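Local coordinates for rhamnose ABC transporter, rhamnose-binding protein (Actinomyces odontolyticus ATCC 17982, PDB 5BQ3), which probably binds a sugar, perhaps rhamnose, as the extracytoplasmic solute-binding component of an ABC importer, at residues Thr86-Ala92 against Thr111-Asp117; Thr31-Leu37 against Val63-Ala69; Val75-Asn79 against Pro101-Asp105; Leu250-Arg255 against Ile327-Phe332. One frame throughout, in Å; residues are numbered along the deposited sequence.

Interaction 1. Residues Thr86-Ala92 against Thr111-Asp117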
loop_
_atom_site.group_PDB
_atom_site.type_symbol
_atom_site.label_atom_id
_atom_site.label_comp_id
_atom_site.label_asym_id
_atom_site.label_seq_id
_atom_site.Cartn_x
_atom_site.Cartn_y
_atom_site.Cartn_z
ATOM N N THR A 86 -1.876 -11.697 -24.901
ATOM C CA THR A 86 -2.108 -11.934 -23.473
ATOM C C THR A 86 -3.565 -11.580 -23.164
ATOM O O THR A 86 -4.066 -10.561 -23.648
ATOM C CB THR A 86 -1.093 -11.152 -22.623
ATOM O OG1 THR A 86 0.230 -11.494 -23.047
ATOM C CG2 THR A 86 -1.230 -11.430 -21.133
ATOM N N ASN A 87 -4.247 -12.439 -22.392
ATOM C CA ASN A 87 -5.657 -12.277 -22.055
ATOM C C ASN A 87 -5.871 -11.388 -20.833
ATOM O O ASN A 87 -6.806 -10.587 -20.837
ATOM C CB ASN A 87 -6.309 -13.640 -21.840
ATOM C CG ASN A 87 -6.191 -14.548 -23.038
ATOM O OD1 ASN A 87 -5.342 -15.442 -23.085
ATOM N ND2 ASN A 87 -7.000 -14.301 -24.057
ATOM N N VAL A 88 -5.038 -11.543 -19.781
ATOM C CA VAL A 88 -5.150 -10.759 -18.545
ATOM C C VAL A 88 -3.832 -10.023 -18.289
ATOM O O VAL A 88 -2.772 -10.648 -18.266
ATOM C CB VAL A 88 -5.566 -11.615 -17.315
ATOM C CG1 VAL A 88 -5.740 -10.745 -16.074
ATOM C CG2 VAL A 88 -6.835 -12.420 -17.585
ATOM N N LEU A 89 -3.909 -8.701 -18.076
ATOM C CA LEU A 89 -2.744 -7.870 -17.786
ATOM C C LEU A 89 -2.906 -7.186 -16.428
ATOM O O LEU A 89 -3.847 -6.414 -16.232
ATOM C CB LEU A 89 -2.522 -6.835 -18.898
ATOM C CG LEU A 89 -1.084 -6.358 -19.067
ATOM C CD1 LEU A 89 -0.321 -7.268 -20.012
ATOM C CD2 LEU A 89 -1.046 -4.941 -19.579
ATOM N N VAL A 90 -2.005 -7.502 -15.484
ATOM C CA VAL A 90 -2.002 -6.930 -14.132
ATOM C C VAL A 90 -0.794 -5.984 -14.050
ATOM O O VAL A 90 0.338 -6.442 -14.194
ATOM C CB VAL A 90 -2.013 -8.014 -13.019
ATOM C CG1 VAL A 90 -2.261 -7.386 -11.655
ATOM C CG2 VAL A 90 -3.063 -9.093 -13.297
ATOM N N ILE A 91 -1.031 -4.663 -13.881
ATOM C CA ILE A 91 0.060 -3.683 -13.899
ATOM C C ILE A 91 0.012 -2.659 -12.742
ATOM O O ILE A 91 -1.050 -2.169 -12.376
ATOM C CB ILE A 91 0.096 -2.960 -15.289
ATOM C CG1 ILE A 91 1.253 -1.936 -15.388
ATOM C CG2 ILE A 91 -1.260 -2.329 -15.665
ATOM C CD1 ILE A 91 1.855 -1.780 -16.726
ATOM N N ALA A 92 1.197 -2.331 -12.199
ATOM C CA ALA A 92 1.405 -1.289 -11.197
ATOM C C ALA A 92 1.970 -0.085 -11.944
ATOM O O ALA A 92 3.166 -0.048 -12.237
ATOM C CB ALA A 92 2.348 -1.774 -10.100
ATOM N N THR A 111 -7.766 -7.636 -24.229
ATOM C CA THR A 111 -7.013 -7.900 -23.002
ATOM C C THR A 111 -7.722 -7.243 -21.815
ATOM O O THR A 111 -8.099 -6.070 -21.883
ATOM C CB THR A 111 -5.553 -7.409 -23.153
ATOM O OG1 THR A 111 -4.976 -7.987 -24.327
ATOM C CG2 THR A 111 -4.685 -7.722 -21.934
ATOM N N LYS A 112 -7.906 -8.009 -20.729
ATOM C CA LYS A 112 -8.521 -7.510 -19.502
ATOM C C LYS A 112 -7.426 -6.834 -18.687
ATOM O O LYS A 112 -6.451 -7.485 -18.307
ATOM C CB LYS A 112 -9.229 -8.640 -18.724
ATOM C CG LYS A 112 -10.316 -9.384 -19.513
ATOM C CD LYS A 112 -11.591 -8.568 -19.720
ATOM C CE LYS A 112 -12.509 -9.217 -20.722
ATOM N NZ LYS A 112 -13.701 -8.376 -20.997
ATOM N N VAL A 113 -7.543 -5.512 -18.496
ATOM C CA VAL A 113 -6.536 -4.717 -17.784
ATOM C C VAL A 113 -6.962 -4.504 -16.329
ATOM O O VAL A 113 -8.020 -3.936 -16.054
ATOM C CB VAL A 113 -6.221 -3.375 -18.505
ATOM C CG1 VAL A 113 -5.248 -2.520 -17.696
ATOM C CG2 VAL A 113 -5.673 -3.620 -19.908
ATOM N N VAL A 114 -6.112 -4.971 -15.404
ATOM C CA VAL A 114 -6.287 -4.848 -13.959
ATOM C C VAL A 114 -5.073 -4.095 -13.406
ATOM O O VAL A 114 -3.940 -4.510 -13.637
ATOM C CB VAL A 114 -6.488 -6.236 -13.277
ATOM C CG1 VAL A 114 -6.524 -6.119 -11.755
ATOM C CG2 VAL A 114 -7.747 -6.929 -13.788
ATOM N N THR A 115 -5.305 -2.978 -12.710
ATOM C CA THR A 115 -4.221 -2.212 -12.095
ATOM C C THR A 115 -4.186 -2.526 -10.601
ATOM O O THR A 115 -5.231 -2.774 -10.010
ATOM C CB THR A 115 -4.340 -0.705 -12.375
ATOM O OG1 THR A 115 -5.639 -0.247 -12.007
ATOM C CG2 THR A 115 -4.047 -0.348 -13.824
ATOM N N PHE A 116 -2.987 -2.556 -10.000
ATOM C CA PHE A 116 -2.815 -2.828 -8.570
ATOM C C PHE A 116 -1.685 -1.957 -7.994
ATOM O O PHE A 116 -0.810 -1.528 -8.742
ATOM C CB PHE A 116 -2.617 -4.341 -8.276
ATOM C CG PHE A 116 -1.410 -5.122 -8.772
ATOM C CD1 PHE A 116 -0.572 -4.607 -9.758
ATOM C CD2 PHE A 116 -1.134 -6.390 -8.274
ATOM C CE1 PHE A 116 0.531 -5.336 -10.214
ATOM C CE2 PHE A 116 -0.030 -7.119 -8.733
ATOM C CZ PHE A 116 0.791 -6.590 -9.704
ATOM N N ASP A 117 -1.743 -1.655 -6.678
ATOM C CA ASP A 117 -0.799 -0.798 -5.930
ATOM C C ASP A 117 -0.988 0.672 -6.373
ATOM O O ASP A 117 -1.545 1.470 -5.612
ATOM C CB ASP A 117 0.673 -1.281 -6.066
ATOM C CG ASP A 117 1.735 -0.379 -5.463
ATOM O OD1 ASP A 117 1.609 -0.024 -4.268
ATOM O OD2 ASP A 117 2.726 -0.082 -6.163
#

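Interaction 2. Residues Thr31-Leu37 against Val63-Ala69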
loop_
_atom_site.group_PDB
_atom_site.type_symbol
_atom_site.label_atom_id
_atom_site.label_comp_id
_atom_site.label_asym_id
_atom_site.label_seq_id
_atom_site.Cartn_x
_atom_site.Cartn_y
_atom_site.Cartn_z
ATOM N N THR A 31 -0.270 -11.959 -17.285
ATOM C CA THR A 31 1.042 -11.314 -17.190
ATOM C C THR A 31 0.992 -10.191 -16.151
ATOM O O THR A 31 0.080 -9.361 -16.165
ATOM C CB THR A 31 1.533 -10.831 -18.565
ATOM O OG1 THR A 31 1.628 -11.956 -19.440
ATOM C CG2 THR A 31 2.892 -10.157 -18.495
ATOM N N PHE A 32 1.989 -10.189 -15.251
ATOM C CA PHE A 32 2.155 -9.211 -14.176
ATOM C C PHE A 32 3.308 -8.271 -14.527
ATOM O O PHE A 32 4.424 -8.733 -14.767
ATOM C CB PHE A 32 2.405 -9.919 -12.826
ATOM C CG PHE A 32 1.350 -10.923 -12.422
ATOM C CD1 PHE A 32 1.434 -12.248 -12.833
ATOM C CD2 PHE A 32 0.280 -10.548 -11.620
ATOM C CE1 PHE A 32 0.446 -13.172 -12.478
ATOM C CE2 PHE A 32 -0.699 -11.470 -11.258
ATOM C CZ PHE A 32 -0.613 -12.776 -11.691
ATOM N N ILE A 33 3.025 -6.957 -14.607
ATOM C CA ILE A 33 4.032 -5.947 -14.921
ATOM C C ILE A 33 4.219 -5.031 -13.695
ATOM O O ILE A 33 3.385 -4.157 -13.447
ATOM C CB ILE A 33 3.736 -5.143 -16.228
ATOM C CG1 ILE A 33 3.490 -6.082 -17.436
ATOM C CG2 ILE A 33 4.881 -4.150 -16.529
ATOM C CD1 ILE A 33 2.730 -5.458 -18.597
ATOM N N PRO A 34 5.317 -5.209 -12.918
ATOM C CA PRO A 34 5.549 -4.309 -11.776
ATOM C C PRO A 34 6.137 -2.973 -12.240
ATOM O O PRO A 34 6.450 -2.817 -13.425
ATOM C CB PRO A 34 6.537 -5.097 -10.911
ATOM C CG PRO A 34 7.314 -5.917 -11.882
ATOM C CD PRO A 34 6.420 -6.187 -13.069
ATOM N N LYS A 35 6.299 -2.014 -11.307
ATOM C CA LYS A 35 6.888 -0.700 -11.581
ATOM C C LYS A 35 8.337 -0.844 -12.064
ATOM O O LYS A 35 8.771 -0.139 -12.977
ATOM C CB LYS A 35 6.856 0.167 -10.311
ATOM C CG LYS A 35 5.512 0.795 -9.997
ATOM C CD LYS A 35 5.622 1.696 -8.780
ATOM C CE LYS A 35 4.363 2.484 -8.558
ATOM N NZ LYS A 35 4.469 3.376 -7.376
ATOM N N GLN A 36 9.063 -1.786 -11.446
ATOM C CA GLN A 36 10.470 -2.098 -11.669
ATOM C C GLN A 36 10.714 -3.571 -11.322
ATOM O O GLN A 36 10.065 -4.098 -10.415
ATOM C CB GLN A 36 11.315 -1.161 -10.772
ATOM C CG GLN A 36 12.826 -1.265 -10.908
ATOM C CD GLN A 36 13.536 -0.291 -10.000
ATOM O OE1 GLN A 36 14.128 0.697 -10.448
ATOM N NE2 GLN A 36 13.501 -0.547 -8.699
ATOM N N LEU A 37 11.636 -4.231 -12.039
ATOM C CA LEU A 37 11.995 -5.622 -11.765
ATOM C C LEU A 37 12.966 -5.717 -10.587
ATOM O O LEU A 37 13.729 -4.777 -10.331
ATOM C CB LEU A 37 12.626 -6.297 -12.997
ATOM C CG LEU A 37 11.699 -6.769 -14.122
ATOM C CD1 LEU A 37 12.510 -7.373 -15.244
ATOM C CD2 LEU A 37 10.682 -7.801 -13.629
ATOM N N VAL A 63 5.912 -12.763 -15.891
ATOM C CA VAL A 63 6.273 -11.521 -15.210
ATOM C C VAL A 63 7.302 -10.803 -16.092
ATOM O O VAL A 63 8.420 -11.296 -16.262
ATOM C CB VAL A 63 6.777 -11.729 -13.749
ATOM C CG1 VAL A 63 7.281 -10.422 -13.141
ATOM C CG2 VAL A 63 5.690 -12.338 -12.865
ATOM N N VAL A 64 6.901 -9.672 -16.691
ATOM C CA VAL A 64 7.759 -8.837 -17.543
ATOM C C VAL A 64 7.758 -7.411 -16.984
ATOM O O VAL A 64 6.808 -7.024 -16.306
ATOM C CB VAL A 64 7.391 -8.868 -19.057
ATOM C CG1 VAL A 64 7.543 -10.267 -19.644
ATOM C CG2 VAL A 64 5.998 -8.303 -19.328
ATOM N N GLY A 65 8.805 -6.648 -17.267
ATOM C CA GLY A 65 8.876 -5.275 -16.790
ATOM C C GLY A 65 10.204 -4.573 -16.981
ATOM O O GLY A 65 11.197 -5.198 -17.369
ATOM N N PRO A 66 10.247 -3.250 -16.695
ATOM C CA PRO A 66 11.507 -2.511 -16.858
ATOM C C PRO A 66 12.463 -2.703 -15.681
ATOM O O PRO A 66 12.033 -3.062 -14.582
ATOM C CB PRO A 66 11.043 -1.060 -16.957
ATOM C CG PRO A 66 9.781 -1.010 -16.169
ATOM C CD PRO A 66 9.151 -2.369 -16.232
ATOM N N LEU A 67 13.762 -2.442 -15.911
ATOM C CA LEU A 67 14.782 -2.526 -14.866
ATOM C C LEU A 67 14.825 -1.226 -14.062
ATOM O O LEU A 67 15.345 -1.210 -12.944
ATOM C CB LEU A 67 16.170 -2.828 -15.453
ATOM C CG LEU A 67 16.380 -4.163 -16.175
ATOM C CD1 LEU A 67 17.820 -4.293 -16.619
ATOM C CD2 LEU A 67 16.029 -5.357 -15.290
ATOM N N GLU A 68 14.284 -0.136 -14.644
ATOM C CA GLU A 68 14.227 1.202 -14.055
ATOM C C GLU A 68 12.780 1.694 -14.016
ATOM O O GLU A 68 12.056 1.556 -15.006
ATOM C CB GLU A 68 15.106 2.187 -14.852
ATOM C CG GLU A 68 16.587 1.831 -14.901
ATOM C CD GLU A 68 17.461 2.420 -13.809
ATOM O OE1 GLU A 68 17.196 2.150 -12.614
ATOM O OE2 GLU A 68 18.427 3.139 -14.151
ATOM N N ALA A 69 12.362 2.265 -12.873
ATOM C CA ALA A 69 11.006 2.778 -12.689
ATOM C C ALA A 69 10.883 4.221 -13.202
ATOM O O ALA A 69 11.145 5.178 -12.469
ATOM C CB ALA A 69 10.594 2.686 -11.226
HETATM O O HOH W 1 15.795 -3.888 -11.889
#

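Interaction 3. Residues Val75-Asn79 against Pro101-Asp105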
loop_
_atom_site.group_PDB
_atom_site.type_symbol
_atom_site.label_atom_id
_atom_site.label_comp_id
_atom_site.label_asym_id
_atom_site.label_seq_id
_atom_site.Cartn_x
_atom_site.Cartn_y
_atom_site.Cartn_z
ATOM N N VAL A 75 5.502 1.048 -21.120
ATOM C CA VAL A 75 4.796 1.188 -22.408
ATOM C C VAL A 75 5.243 0.121 -23.443
ATOM O O VAL A 75 4.383 -0.485 -24.088
ATOM C CB VAL A 75 4.936 2.629 -22.977
ATOM C CG1 VAL A 75 4.286 2.768 -24.354
ATOM C CG2 VAL A 75 4.350 3.654 -22.012
ATOM N N SER A 76 6.562 -0.115 -23.586
ATOM C CA SER A 76 7.100 -1.103 -24.532
ATOM C C SER A 76 6.713 -2.534 -24.139
ATOM O O SER A 76 6.489 -3.361 -25.021
ATOM C CB SER A 76 8.617 -0.982 -24.640
ATOM O OG SER A 76 9.255 -1.193 -23.392
ATOM N N PHE A 77 6.613 -2.811 -22.824
ATOM C CA PHE A 77 6.251 -4.119 -22.272
ATOM C C PHE A 77 4.750 -4.396 -22.406
ATOM O O PHE A 77 4.383 -5.550 -22.624
ATOM C CB PHE A 77 6.699 -4.243 -20.807
ATOM C CG PHE A 77 8.199 -4.264 -20.657
ATOM C CD1 PHE A 77 8.911 -5.450 -20.786
ATOM C CD2 PHE A 77 8.907 -3.091 -20.424
ATOM C CE1 PHE A 77 10.303 -5.464 -20.676
ATOM C CE2 PHE A 77 10.300 -3.104 -20.317
ATOM C CZ PHE A 77 10.989 -4.290 -20.444
ATOM N N ILE A 78 3.891 -3.352 -22.292
ATOM C CA ILE A 78 2.434 -3.480 -22.450
ATOM C C ILE A 78 2.143 -3.863 -23.909
ATOM O O ILE A 78 1.439 -4.842 -24.147
ATOM C CB ILE A 78 1.653 -2.199 -22.008
ATOM C CG1 ILE A 78 1.897 -1.862 -20.518
ATOM C CG2 ILE A 78 0.143 -2.343 -22.281
ATOM C CD1 ILE A 78 1.823 -0.370 -20.186
ATOM N N ASN A 79 2.733 -3.121 -24.870
ATOM C CA ASN A 79 2.591 -3.333 -26.315
ATOM C C ASN A 79 3.089 -4.717 -26.746
ATOM O O ASN A 79 2.497 -5.312 -27.648
ATOM C CB ASN A 79 3.339 -2.245 -27.096
ATOM C CG ASN A 79 2.814 -0.838 -26.906
ATOM O OD1 ASN A 79 1.635 -0.604 -26.602
ATOM N ND2 ASN A 79 3.679 0.138 -27.121
ATOM N N PRO A 101 -2.367 5.227 -22.941
ATOM C CA PRO A 101 -2.668 4.861 -24.341
ATOM C C PRO A 101 -2.341 3.402 -24.679
ATOM O O PRO A 101 -3.072 2.791 -25.458
ATOM C CB PRO A 101 -1.789 5.816 -25.158
ATOM C CG PRO A 101 -1.447 6.906 -24.242
ATOM C CD PRO A 101 -1.331 6.278 -22.899
ATOM N N ALA A 102 -1.262 2.846 -24.089
ATOM C CA ALA A 102 -0.837 1.458 -24.293
ATOM C C ALA A 102 -1.840 0.483 -23.668
ATOM O O ALA A 102 -2.123 -0.556 -24.262
ATOM C CB ALA A 102 0.549 1.238 -23.711
ATOM N N LEU A 103 -2.397 0.838 -22.490
ATOM C CA LEU A 103 -3.391 0.031 -21.776
ATOM C C LEU A 103 -4.761 0.096 -22.464
ATOM O O LEU A 103 -5.513 -0.876 -22.412
ATOM C CB LEU A 103 -3.516 0.471 -20.309
ATOM C CG LEU A 103 -2.319 0.228 -19.383
ATOM C CD1 LEU A 103 -2.566 0.834 -18.014
ATOM C CD2 LEU A 103 -1.996 -1.251 -19.254
ATOM N N GLN A 104 -5.085 1.236 -23.105
ATOM C CA GLN A 104 -6.339 1.425 -23.841
ATOM C C GLN A 104 -6.320 0.605 -25.133
ATOM O O GLN A 104 -7.367 0.115 -25.561
ATOM C CB GLN A 104 -6.589 2.909 -24.131
ATOM C CG GLN A 104 -7.153 3.660 -22.926
ATOM C CD GLN A 104 -7.329 5.136 -23.169
ATOM O OE1 GLN A 104 -6.454 5.812 -23.708
ATOM N NE2 GLN A 104 -8.447 5.680 -22.722
ATOM N N ASP A 105 -5.121 0.425 -25.728
ATOM C CA ASP A 105 -4.901 -0.392 -26.925
ATOM C C ASP A 105 -5.009 -1.876 -26.576
ATOM O O ASP A 105 -5.337 -2.686 -27.442
ATOM C CB ASP A 105 -3.531 -0.089 -27.555
ATOM C CG ASP A 105 -3.455 1.179 -28.389
ATOM O OD1 ASP A 105 -4.514 1.630 -28.896
ATOM O OD2 ASP A 105 -2.330 1.688 -28.588
HETATM O O HOH W 2 -0.943 -1.814 -26.357
#

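Interaction 4. Residues Leu250-Arg255 against Ile327-Phe332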
loop_
_atom_site.group_PDB
_atom_site.type_symbol
_atom_site.label_atom_id
_atom_site.label_comp_id
_atom_site.label_asym_id
_atom_site.label_seq_id
_atom_site.Cartn_x
_atom_site.Cartn_y
_atom_site.Cartn_z
ATOM N N LEU A 250 8.157 -0.693 7.486
ATOM C CA LEU A 250 8.539 -1.974 6.888
ATOM C C LEU A 250 9.017 -2.969 7.956
ATOM O O LEU A 250 9.912 -2.626 8.727
ATOM C CB LEU A 250 9.636 -1.779 5.823
ATOM C CG LEU A 250 9.247 -1.026 4.544
ATOM C CD1 LEU A 250 10.474 -0.709 3.716
ATOM C CD2 LEU A 250 8.233 -1.812 3.708
ATOM N N PRO A 251 8.469 -4.212 7.995
ATOM C CA PRO A 251 8.876 -5.176 9.038
ATOM C C PRO A 251 10.387 -5.410 9.176
ATOM O O PRO A 251 10.864 -5.494 10.307
ATOM C CB PRO A 251 8.173 -6.467 8.613
ATOM C CG PRO A 251 6.967 -6.011 7.896
ATOM C CD PRO A 251 7.374 -4.760 7.167
ATOM N N ASN A 252 11.133 -5.496 8.055
ATOM C CA ASN A 252 12.582 -5.747 8.037
ATOM C C ASN A 252 13.395 -4.632 8.698
ATOM O O ASN A 252 14.329 -4.926 9.446
ATOM C CB ASN A 252 13.075 -5.964 6.604
ATOM C CG ASN A 252 12.629 -7.267 5.985
ATOM O OD1 ASN A 252 11.508 -7.743 6.197
ATOM N ND2 ASN A 252 13.493 -7.865 5.184
ATOM N N GLU A 253 13.044 -3.366 8.418
ATOM C CA GLU A 253 13.715 -2.183 8.963
ATOM C C GLU A 253 13.358 -1.956 10.436
ATOM O O GLU A 253 14.203 -1.519 11.218
ATOM C CB GLU A 253 13.327 -0.936 8.150
ATOM C CG GLU A 253 13.847 -0.920 6.721
ATOM C CD GLU A 253 13.423 0.254 5.854
ATOM O OE1 GLU A 253 12.479 0.985 6.235
ATOM O OE2 GLU A 253 14.023 0.423 4.768
HETATM N N MSE A 254 12.107 -2.261 10.804
HETATM C CA MSE A 254 11.527 -2.036 12.123
HETATM C C MSE A 254 11.744 -3.164 13.131
HETATM O O MSE A 254 11.593 -2.917 14.327
HETATM C CB MSE A 254 10.020 -1.806 11.968
HETATM C CG MSE A 254 9.674 -0.587 11.129
HETATM SE SE MSE A 254 10.295 1.042 11.956
HETATM C CE MSE A 254 8.887 1.184 13.173
ATOM N N ARG A 255 12.074 -4.385 12.660
ATOM C CA ARG A 255 12.268 -5.605 13.454
ATOM C C ARG A 255 13.075 -5.388 14.739
ATOM O O ARG A 255 12.617 -5.783 15.812
ATOM C CB ARG A 255 12.954 -6.689 12.608
ATOM C CG ARG A 255 12.470 -8.096 12.927
ATOM C CD ARG A 255 13.169 -9.165 12.103
ATOM N NE ARG A 255 13.054 -8.956 10.656
ATOM C CZ ARG A 255 11.982 -9.264 9.934
ATOM N NH1 ARG A 255 10.908 -9.776 10.513
ATOM N NH2 ARG A 255 11.973 -9.050 8.627
ATOM N N ILE A 327 5.918 -9.749 13.810
ATOM C CA ILE A 327 6.988 -9.052 13.082
ATOM C C ILE A 327 7.904 -10.036 12.311
ATOM O O ILE A 327 8.261 -9.741 11.171
ATOM C CB ILE A 327 7.809 -8.099 14.016
ATOM C CG1 ILE A 327 8.795 -7.204 13.225
ATOM C CG2 ILE A 327 8.515 -8.823 15.175
ATOM C CD1 ILE A 327 8.253 -5.887 12.803
ATOM N N ASP A 328 8.233 -11.203 12.909
ATOM C CA ASP A 328 9.121 -12.213 12.317
ATOM C C ASP A 328 8.412 -13.134 11.304
ATOM O O ASP A 328 9.048 -14.048 10.772
ATOM C CB ASP A 328 9.773 -13.063 13.424
ATOM C CG ASP A 328 10.587 -12.282 14.439
ATOM O OD1 ASP A 328 11.257 -11.301 14.042
ATOM O OD2 ASP A 328 10.585 -12.674 15.624
ATOM N N LYS A 329 7.121 -12.887 11.024
ATOM C CA LYS A 329 6.326 -13.682 10.087
ATOM C C LYS A 329 6.260 -13.036 8.685
ATOM O O LYS A 329 5.738 -13.662 7.758
ATOM C CB LYS A 329 4.906 -13.898 10.644
ATOM C CG LYS A 329 4.847 -14.778 11.885
ATOM C CD LYS A 329 3.446 -14.811 12.478
ATOM C CE LYS A 329 3.389 -15.653 13.727
ATOM N NZ LYS A 329 2.029 -15.660 14.327
ATOM N N TYR A 330 6.800 -11.801 8.531
ATOM C CA TYR A 330 6.772 -11.041 7.273
ATOM C C TYR A 330 8.177 -10.602 6.843
ATOM O O TYR A 330 8.934 -10.106 7.674
ATOM C CB TYR A 330 5.861 -9.808 7.419
ATOM C CG TYR A 330 4.425 -10.132 7.775
ATOM C CD1 TYR A 330 3.483 -10.394 6.787
ATOM C CD2 TYR A 330 4.009 -10.175 9.102
ATOM C CE1 TYR A 330 2.159 -10.692 7.111
ATOM C CE2 TYR A 330 2.688 -10.469 9.439
ATOM C CZ TYR A 330 1.762 -10.716 8.438
ATOM O OH TYR A 330 0.462 -11.017 8.774
ATOM N N ASP A 331 8.518 -10.758 5.542
ATOM C CA ASP A 331 9.841 -10.391 5.020
ATOM C C ASP A 331 9.763 -9.425 3.821
ATOM O O ASP A 331 9.825 -9.850 2.663
ATOM C CB ASP A 331 10.663 -11.639 4.645
ATOM C CG ASP A 331 12.129 -11.354 4.369
ATOM O OD1 ASP A 331 12.860 -11.012 5.325
ATOM O OD2 ASP A 331 12.550 -11.486 3.205
ATOM N N PHE A 332 9.653 -8.118 4.119
ATOM C CA PHE A 332 9.615 -7.018 3.146
ATOM C C PHE A 332 9.954 -5.680 3.826
ATOM O O PHE A 332 9.796 -5.574 5.060
ATOM C CB PHE A 332 8.268 -6.931 2.389
ATOM C CG PHE A 332 7.003 -7.057 3.206
ATOM C CD1 PHE A 332 6.423 -5.941 3.795
ATOM C CD2 PHE A 332 6.355 -8.279 3.332
ATOM C CE1 PHE A 332 5.234 -6.051 4.520
ATOM C CE2 PHE A 332 5.172 -8.390 4.064
ATOM C CZ PHE A 332 4.622 -7.276 4.658
ATOM O OXT PHE A 332 10.428 -4.758 3.124
#

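Interaction 1. Residues Thr86-Ala92 against Thr111-Asp117
Val90 and Phe116 face each other from neighbouring parallel strands, 88-91 and 112-116, in the sheet of one Rossmann-like lobe. Helix 100-109 joins these strands in a beta-alpha-beta crossover. Packing is tight toward the C-terminal ends. Val90 CG1 stands over the centre of the Phe116 ring, 3.5 Å from the centroid, a CH-pi contact. A chi1 of 65° sets Phe116 CG between its backbone N and carbonyl carbon, which brings the ring over Val90. Ala278 of helix 271-287 touches both side chains. On the other face, Ile91 CG2 meets Thr115 CG2 at 3.9 Å. Replacing Phe116 with alanine would probably leave Val90 CG1 without its ring and open a gap beside Ala278. The other end is looser. Asn87 and Lys112 are partly exposed, and the Lys112 chain bends at chi2 and leads its amine away. Asn87 turns its amide oxygen to Ser29. The backbone still pairs here, Lys112 N giving to Asn87 O at 2.8 Å. Beyond it, Thr111 OG1 donates to Thr86 O at 2.8 Å.

Interaction 2. Residues Thr31-Leu37 against Val63-Ala69
Val64 CG2 fits against two side chains of strand 29-33. It meets Thr31 CG2 at 3.7 Å and Ile33 CG1 at 3.8 Å, and both partners slant across the valine. Chi1 of Val64 is -62°, with CG2 between the backbone N and the carbonyl carbon, and this branch makes both contacts. Val63 turns to the opposite face. There its CG2 comes to Phe32 CB at 4.1 Å, while the phenylalanine ring leads away toward Leu46 of helix 40-56. One parallel bridge, Phe32 with Val63, joins the first strand of this Rossmann-like lobe to the edge strand 60-63. After Ile33 and Val63 the chains run on as loops, still side by side. Gly65 has no side chain, and its CA lies near Ile33 CG2. Leu37 lays CD1 against Gly65 O and the tip of Leu67. Its backbone N gives a 2.8 Å bond to Pro66 O, and a water donates to both Leu37 O and Leu67 O. Gln36 runs extended from a chi1 of -177°, its CG alongside Leu67 O. That reach brings Gln36 OE1 to Ala69 N for a weak hydrogen bond of 3.4 Å.

Interaction 3. Residues Val75-Asn79 against Pro101-Asp105
The flat carboxamide of Asn79 approaches Ala102 by its oxygen end, OD1 lying 3.6 Å from Ala102 CB. Chi1 of Asn79 is -64°, with CG opposite the carbonyl carbon, and this brings the amide toward the second helix. Its ND2 is near Val75 O in its own helix, but the angle is too poor for a hydrogen bond. The other flat group, the Phe77 ring, turns away from this contact and packs on Pro66. Two helices of the Rossmann-like lobe, 75-83 and 100-109, pack here on one side of the sheet. Each leads into a strand of it, 88-91 and 112-116. The axes of segments 75-79 and 101-105 run 6° apart and come within 9.1 Å.

The Ala102 methyl sits among Val75, Ile78 and Asn79, with Val75 CG1 at 4.1 Å and Ile78 CG2 at 3.9 Å. Ile78 also touches Leu103, the two side chains crossing at about a right angle, and Ile78 CG2 is 3.9 Å from Leu103 CD2. On the sheet side, Leu89 and Ile91 of strand 88-91 touch both residues. With alanine at Ile78, CG2 and CD1 are gone, which would probably leave Leu103 CD2 without its mate across the helices and open a gap next to Leu89 and Ile91. Beside this core a water bridges the helices, donating to Asn79 OD1 at 2.9 Å and to Ala102 O at 2.7 Å.

Interaction 4. Residues Leu250-Arg255 against Ile327-Phe332
Apolar contacts centre on Pro251, in the first turn of helix 251-260. Its CD is 3.6 Å from Phe332 CE1, and its CG is 4.0 Å from Tyr330 CB. Ile327 CD1 reaches Pro251 CB and the proline's carbonyl O. Among the hydrogen bonds, Asn252 N gives to Phe332 O at 3.3 Å. The C-terminal carboxylate therefore lies at the N-terminal end of a helix, which would probably stabilise its charge. The Asn252 amide adds ND2 to Asp331 OD1 at 3.2 Å, from above the carboxylate plane. Arg255 bends at chi3, -56°, and directs NH1 and NH2 at Tyr330 O in two weak bonds. Charge forms a looser network: Arg255 has long salt bridges to Asp328 and Asp331. Helix 251-260 follows strand 244-247 of the four-stranded parallel sheet, so the C-terminal tail packs on the second lobe of this two-lobed periplasmic-binding-protein fold. Strand 266-268 touches Ile327 and Phe332, Phe322 of strand 320-322 meets the Tyr330 ring edge-to-face, and Phe41 of helix 40-56 meets the Phe332 ring.

From the N terminus, interaction 2 comes first. It closes a loop of 25 residues holding helix 40-56 and most of strand 60-63. Interaction 3 opens next, at 75-79, and interaction 1 opens at 86-92 before interaction 3 closes. These two cross, because the strands and helices alternate along the chain. All three lie in one lobe. Strand 88-91 pairs with 29-33 on one edge and with 112-116 on the other, and the helices of interaction 3 pack on it through Ile78 and Leu103. Interaction 4 follows in series. It closes a far longer loop, joining the C-terminal tail to helix 251-260 of the other lobe. Its centre is about 24 Å from that of interaction 2.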